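Local coordinates for adenosylmethionine-8-amino-7-oxononanoate aminotransferase (Methanocaldococcus jannaschii, PDB 6ZHK), which probably catalyses, with pyridoxal 5'-phosphate as cofactor, the transfer of an amino group from S-adenosylmethionine to 8-amino-7-oxononanoate in biotin biosynthesis, at residues K104-T109 against T114-S119; I99-K104 against A351-F356. All coordinates share one frame; numbering follows the deposited sequence. Where two conformers were deposited one is given.

Overall arrangement
Both contacts start from one helix, 96-108. From the N terminus, the chain runs along 99-104 (the first half of contact 2) and continues through K104, which the contacts share, into 104-109 (the first half of contact 1). A four-residue turn at the magnesium ion then leads to 114-119, so contact 1 closes a short local loop. Contact 2 closes only after the chain has built all seven strands of the large sheet and returned in helix 343-358, some 250 residues on; its wide loop encloses the small one. Helix 96-108 thus joins the edge strand 115-119 to helix 343-358, and both contacts also reach the second subunit. Their centres lie about 10 Å apart.

Contact 1. Residues K104-T109 against T114-S119; sequences KLVDIT and TKVFYS. With MG (magnesium ion), chain C.
L105 and V106, near the end of helix 96-108, pack against T114, V116 and Y118 in a buried apolar contact between a helix and the strand that follows it. The strand, 115-119, is the edge strand, within this chain, of the seven-stranded sheet of a fold-type I pyridoxal-phosphate enzyme. The helix and strand axes approach to 8.4 Å at 130°, as befits a chain that turns back over a few residues. V106 sits at the centre. Its CG1 lies anti to the backbone N (chi1 166°) and reaches CA of T114. V106 CG2 rests 3.6 Å from T114 O. The same V106 CG2 is 3.7 Å from V116 CG2. A branched, compact side chain suits this spot, because both methyls lie against the T114 backbone and CG2 touches V116 as well. An alanine here would probably leave V116 CG2 and the T114 carbonyl without their methyl partner and open a gap between the helix and V116. L105 CD1 comes obliquely within 4.1 Å of Y118 CE1. At the next ring carbon, the hydroxyl of Y118 is hydrogen-bonded to S98 O, and V116 CG1 lies over one face of the ring, toward its rim. T114 and K115 both face T315, forming a classic beta bulge. The turn between helix and strand holds a magnesium ion, whose ligands include V106 O at 2.2 Å, P110 O, L113 O and a water. T109 OG1 completes the site, 2.6 Å from the magnesium. T109 OG1 also donates a 2.8 Å hydrogen bond to L105 O, tilted 19° from that carbonyl's plane.

Contact 2. Residues I99-K104 against A351-F356; sequences ILLAKK and ATLEIF
The backbones of helix segments 99-104 and 351-356 come nearest at K104 and L353, whose CA atoms are 7.9 Å apart, and only side chains bridge them. This is apolar helix-helix packing away from the annotated sites, joining helix 96-108, which packs on edge strand 115-119, to helix 343-358. L353 CD1 lies 3.7 Å from L101 CD1; the same methyl of L353 is 3.7 Å from K104 CB. L101 meets L353 at about a right angle; with CG anti to the backbone N (chi1 177°), it swings its end toward L353, although its CB does not point there. Leucine suits both positions, since a forked, flexible end can reach across to the neighbouring helix. L101 also rests on C346, A349 and L350, and L353 on L105 and I108. Exposed K104 contributes its aliphatic base, while its chain, bent at chi2 (-60°), carries the amino group to the side where the E354 carboxylate lies. W16 of the second subunit packs on L100 and K103. K104 NZ and E354 OE2 (one of two conformers), 5.7 Å apart, are too distant for a salt bridge but may attract weakly; cohesion otherwise rests on apolar packing of CH2 and CH3 groups, with little directional constraint.

Contact 1. Residues K104-T109 against T114-S119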
loop_
_atom_site.group_PDB
_atom_site.type_symbol
_atom_site.label_atom_id
_atom_site.label_comp_id
_atom_site.label_asym_id
_atom_site.label_seq_id
_atom_site.Cartn_x
_atom_site.Cartn_y
_atom_site.Cartn_z
ATOM N N LYS A 104 8.132 -16.897 11.923
ATOM C CA LYS A 104 7.937 -17.924 10.910
ATOM C C LYS A 104 8.592 -17.532 9.585
ATOM O O LYS A 104 9.170 -18.373 8.895
ATOM C CB LYS A 104 6.451 -18.165 10.643
ATOM C CG LYS A 104 5.629 -18.821 11.753
ATOM C CD LYS A 104 6.074 -20.202 12.204
ATOM C CE LYS A 104 4.939 -20.929 12.932
ATOM N NZ LYS A 104 5.500 -21.940 13.850
ATOM N N LEU A 105 8.436 -16.261 9.179
ATOM C CA LEU A 105 8.996 -15.776 7.915
ATOM C C LEU A 105 10.523 -15.857 7.922
ATOM O O LEU A 105 11.082 -16.279 6.928
ATOM C CB LEU A 105 8.545 -14.329 7.647
ATOM C CG LEU A 105 7.087 -14.226 7.206
ATOM C CD1 LEU A 105 6.620 -12.767 7.175
ATOM C CD2 LEU A 105 6.811 -14.928 5.881
ATOM N N VAL A 106 11.184 -15.493 9.042
ATOM C CA VAL A 106 12.633 -15.560 9.136
ATOM C C VAL A 106 13.058 -17.028 9.000
ATOM O O VAL A 106 14.026 -17.320 8.261
ATOM C CB VAL A 106 13.114 -14.856 10.431
ATOM C CG1 VAL A 106 14.570 -15.174 10.796
ATOM C CG2 VAL A 106 12.939 -13.299 10.318
ATOM N N ASP A 107 12.310 -17.897 9.725
ATOM C CA ASP A 107 12.636 -19.333 9.771
ATOM C C ASP A 107 12.450 -20.007 8.413
ATOM O O ASP A 107 13.194 -20.925 8.115
ATOM C CB ASP A 107 11.867 -20.081 10.876
ATOM C CG ASP A 107 12.351 -19.727 12.270
ATOM O OD1 ASP A 107 13.479 -19.086 12.389
ATOM O OD2 ASP A 107 11.605 -20.025 13.220
ATOM N N ILE A 108 11.454 -19.621 7.603
ATOM C CA ILE A 108 11.302 -20.334 6.338
ATOM C C ILE A 108 12.116 -19.733 5.206
ATOM O O ILE A 108 12.138 -20.314 4.131
ATOM C CB ILE A 108 9.854 -20.438 5.859
ATOM C CG1 ILE A 108 9.242 -19.047 5.744
ATOM C CG2 ILE A 108 9.043 -21.390 6.727
ATOM C CD1 ILE A 108 7.868 -19.112 5.141
ATOM N N THR A 109 12.708 -18.555 5.407
ATOM C CA THR A 109 13.473 -18.007 4.294
ATOM C C THR A 109 14.937 -18.335 4.504
ATOM O O THR A 109 15.335 -18.675 5.623
ATOM C CB THR A 109 13.334 -16.481 4.258
ATOM O OG1 THR A 109 13.477 -15.980 5.588
ATOM C CG2 THR A 109 11.951 -16.087 3.790
ATOM N N THR A 114 17.004 -12.287 8.167
ATOM C CA THR A 114 16.805 -12.392 9.600
ATOM C C THR A 114 15.909 -11.279 10.130
ATOM O O THR A 114 15.644 -11.234 11.341
ATOM C CB THR A 114 18.160 -12.301 10.314
ATOM O OG1 THR A 114 18.851 -11.184 9.766
ATOM C CG2 THR A 114 19.011 -13.537 10.091
ATOM N N LYS A 115 15.499 -10.342 9.280
ATOM C CA LYS A 115 14.705 -9.220 9.817
ATOM C C LYS A 115 13.517 -8.993 8.887
ATOM O O LYS A 115 13.644 -9.247 7.687
ATOM C CB LYS A 115 15.541 -7.944 9.854
ATOM C CG LYS A 115 16.687 -7.991 10.899
ATOM C CD LYS A 115 16.137 -8.025 12.309
ATOM C CE LYS A 115 17.208 -7.979 13.388
ATOM N NZ LYS A 115 17.722 -9.340 13.671
ATOM N N VAL A 116 12.395 -8.519 9.442
ATOM C CA VAL A 116 11.136 -8.444 8.699
ATOM C C VAL A 116 10.574 -7.034 8.892
ATOM O O VAL A 116 10.413 -6.622 10.042
ATOM C CB VAL A 116 10.092 -9.480 9.234
ATOM C CG1 VAL A 116 8.704 -9.197 8.657
ATOM C CG2 VAL A 116 10.524 -10.880 8.868
ATOM N N PHE A 117 10.329 -6.317 7.783
ATOM C CA PHE A 117 9.660 -5.028 7.843
ATOM C C PHE A 117 8.367 -5.200 7.049
ATOM O O PHE A 117 8.408 -5.453 5.839
ATOM C CB PHE A 117 10.551 -3.961 7.162
ATOM C CG PHE A 117 10.087 -2.564 7.454
ATOM C CD1 PHE A 117 8.925 -2.058 6.879
ATOM C CD2 PHE A 117 10.799 -1.790 8.352
ATOM C CE1 PHE A 117 8.448 -0.791 7.241
ATOM C CE2 PHE A 117 10.356 -0.513 8.688
ATOM C CZ PHE A 117 9.164 -0.045 8.173
ATOM N N TYR A 118 7.208 -4.962 7.686
ATOM C CA TYR A 118 5.937 -5.261 7.049
ATOM C C TYR A 118 5.377 -4.053 6.307
ATOM O O TYR A 118 5.643 -2.922 6.666
ATOM C CB TYR A 118 4.876 -5.550 8.115
ATOM C CG TYR A 118 5.067 -6.901 8.817
ATOM C CD1 TYR A 118 4.862 -8.086 8.118
ATOM C CD2 TYR A 118 5.394 -6.974 10.178
ATOM C CE1 TYR A 118 4.984 -9.319 8.769
ATOM C CE2 TYR A 118 5.499 -8.188 10.838
ATOM C CZ TYR A 118 5.329 -9.358 10.118
ATOM O OH TYR A 118 5.408 -10.585 10.715
ATOM N N SER A 119 4.549 -4.329 5.292
ATOM C CA SER A 119 3.780 -3.323 4.577
ATOM C C SER A 119 2.547 -4.031 4.008
ATOM O O SER A 119 2.292 -5.193 4.354
ATOM C CB SER A 119 4.600 -2.646 3.483
ATOM O OG SER A 119 5.075 -3.566 2.518
HETATM MG MG MG C . 15.589 -16.389 7.012
HETATM O O HOH W 1 16.741 -17.021 8.681
#

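Contact 2. Residues I99-K104 against A351-F356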
loop_
_atom_site.group_PDB
_atom_site.type_symbol
_atom_site.label_atom_id
_atom_site.label_comp_id
_atom_site.label_asym_id
_atom_site.label_seq_id
_atom_site.Cartn_x
_atom_site.Cartn_y
_atom_site.Cartn_z
ATOM N N ILE A 99 4.299 -10.823 15.608
ATOM C CA ILE A 99 5.521 -11.370 16.187
ATOM C C ILE A 99 5.641 -12.820 15.754
ATOM O O ILE A 99 6.747 -13.278 15.406
ATOM C CB ILE A 99 5.548 -11.215 17.730
ATOM C CG1 ILE A 99 5.636 -9.732 18.122
ATOM C CG2 ILE A 99 6.736 -11.974 18.318
ATOM C CD1 ILE A 99 5.185 -9.405 19.542
ATOM N N LEU A 100 4.548 -13.591 15.916
ATOM C CA LEU A 100 4.612 -15.007 15.547
ATOM C C LEU A 100 4.918 -15.162 14.051
ATOM O O LEU A 100 5.699 -16.001 13.616
ATOM C CB LEU A 100 3.271 -15.668 15.877
ATOM C CG LEU A 100 2.818 -15.600 17.338
ATOM C CD1 LEU A 100 1.448 -16.245 17.508
ATOM C CD2 LEU A 100 3.828 -16.340 18.213
ATOM N N LEU A 101 4.271 -14.330 13.235
ATOM C CA LEU A 101 4.510 -14.394 11.809
ATOM C C LEU A 101 5.946 -13.978 11.451
ATOM O O LEU A 101 6.550 -14.590 10.526
ATOM C CB LEU A 101 3.511 -13.439 11.126
ATOM C CG LEU A 101 3.729 -13.368 9.613
ATOM C CD1 LEU A 101 3.594 -14.776 8.971
ATOM C CD2 LEU A 101 2.693 -12.413 9.010
ATOM N N ALA A 102 6.534 -12.998 12.174
ATOM C CA ALA A 102 7.869 -12.541 11.755
ATOM C C ALA A 102 8.850 -13.702 11.998
ATOM O O ALA A 102 9.723 -13.964 11.200
ATOM C CB ALA A 102 8.319 -11.277 12.482
ATOM N N LYS A 103 8.690 -14.395 13.126
ATOM C CA LYS A 103 9.569 -15.532 13.385
ATOM C C LYS A 103 9.371 -16.608 12.306
ATOM O O LYS A 103 10.332 -17.198 11.827
ATOM C CB LYS A 103 9.296 -16.073 14.783
ATOM C CG LYS A 103 10.072 -17.371 15.107
ATOM C CD LYS A 103 10.059 -17.672 16.614
ATOM C CE LYS A 103 10.601 -19.049 16.974
ATOM N NZ LYS A 103 11.752 -19.412 16.125
ATOM N N LYS A 104 8.132 -16.897 11.923
ATOM C CA LYS A 104 7.937 -17.924 10.910
ATOM C C LYS A 104 8.592 -17.532 9.585
ATOM O O LYS A 104 9.170 -18.373 8.895
ATOM C CB LYS A 104 6.451 -18.165 10.643
ATOM C CG LYS A 104 5.629 -18.821 11.753
ATOM C CD LYS A 104 6.074 -20.202 12.204
ATOM C CE LYS A 104 4.939 -20.929 12.932
ATOM N NZ LYS A 104 5.500 -21.940 13.850
ATOM N N ALA A 351 -2.012 -18.592 9.019
ATOM C CA ALA A 351 -2.745 -19.775 8.582
ATOM C C ALA A 351 -2.151 -20.339 7.294
ATOM O O ALA A 351 -2.046 -21.564 7.149
ATOM C CB ALA A 351 -4.221 -19.512 8.371
ATOM N N THR A 352 -1.789 -19.429 6.367
ATOM C CA THR A 352 -1.214 -19.834 5.101
ATOM C C THR A 352 0.027 -20.686 5.340
ATOM O O THR A 352 0.160 -21.769 4.722
ATOM C CB THR A 352 -0.999 -18.660 4.141
ATOM O OG1 THR A 352 -2.280 -18.086 3.914
ATOM C CG2 THR A 352 -0.459 -19.046 2.772
ATOM N N LEU A 353 0.952 -20.181 6.168
ATOM C CA LEU A 353 2.208 -20.905 6.333
ATOM C C LEU A 353 1.941 -22.251 6.984
ATOM O O LEU A 353 2.654 -23.231 6.722
ATOM C CB LEU A 353 3.190 -20.120 7.194
ATOM C CG LEU A 353 3.792 -18.908 6.488
ATOM C CD1 LEU A 353 4.562 -18.020 7.465
ATOM C CD2 LEU A 353 4.660 -19.374 5.347
ATOM N N GLU A 354 0.972 -22.261 7.880
ATOM C CA GLU A 354 0.609 -23.507 8.561
ATOM C C GLU A 354 0.123 -24.571 7.578
ATOM O O GLU A 354 0.501 -25.739 7.714
ATOM C CB GLU A 354 -0.430 -23.245 9.658
ATOM C CG GLU A 354 0.166 -22.999 11.027
ATOM C CD GLU A 354 -0.713 -22.196 11.982
ATOM O OE1 GLU A 354 -1.951 -22.116 11.748
ATOM O OE2 GLU A 354 -0.151 -21.614 12.952
ATOM N N ILE A 355 -0.674 -24.160 6.569
ATOM C CA ILE A 355 -1.081 -25.060 5.503
ATOM C C ILE A 355 0.167 -25.602 4.783
ATOM O O ILE A 355 0.274 -26.828 4.598
ATOM C CB ILE A 355 -2.096 -24.435 4.534
ATOM C CG1 ILE A 355 -3.436 -24.190 5.213
ATOM C CG2 ILE A 355 -2.242 -25.308 3.280
ATOM C CD1 ILE A 355 -4.303 -23.197 4.504
ATOM N N PHE A 356 1.153 -24.728 4.487
ATOM C CA PHE A 356 2.347 -25.172 3.778
ATOM C C PHE A 356 3.014 -26.354 4.466
ATOM O O PHE A 356 3.396 -27.323 3.789
ATOM C CB PHE A 356 3.392 -24.067 3.511
ATOM C CG PHE A 356 3.108 -23.319 2.221
ATOM C CD1 PHE A 356 3.613 -23.782 1.027
ATOM C CD2 PHE A 356 2.272 -22.209 2.187
ATOM C CE1 PHE A 356 3.371 -23.129 -0.163
ATOM C CE2 PHE A 356 2.011 -21.560 0.991
ATOM C CZ PHE A 356 2.543 -22.027 -0.194
#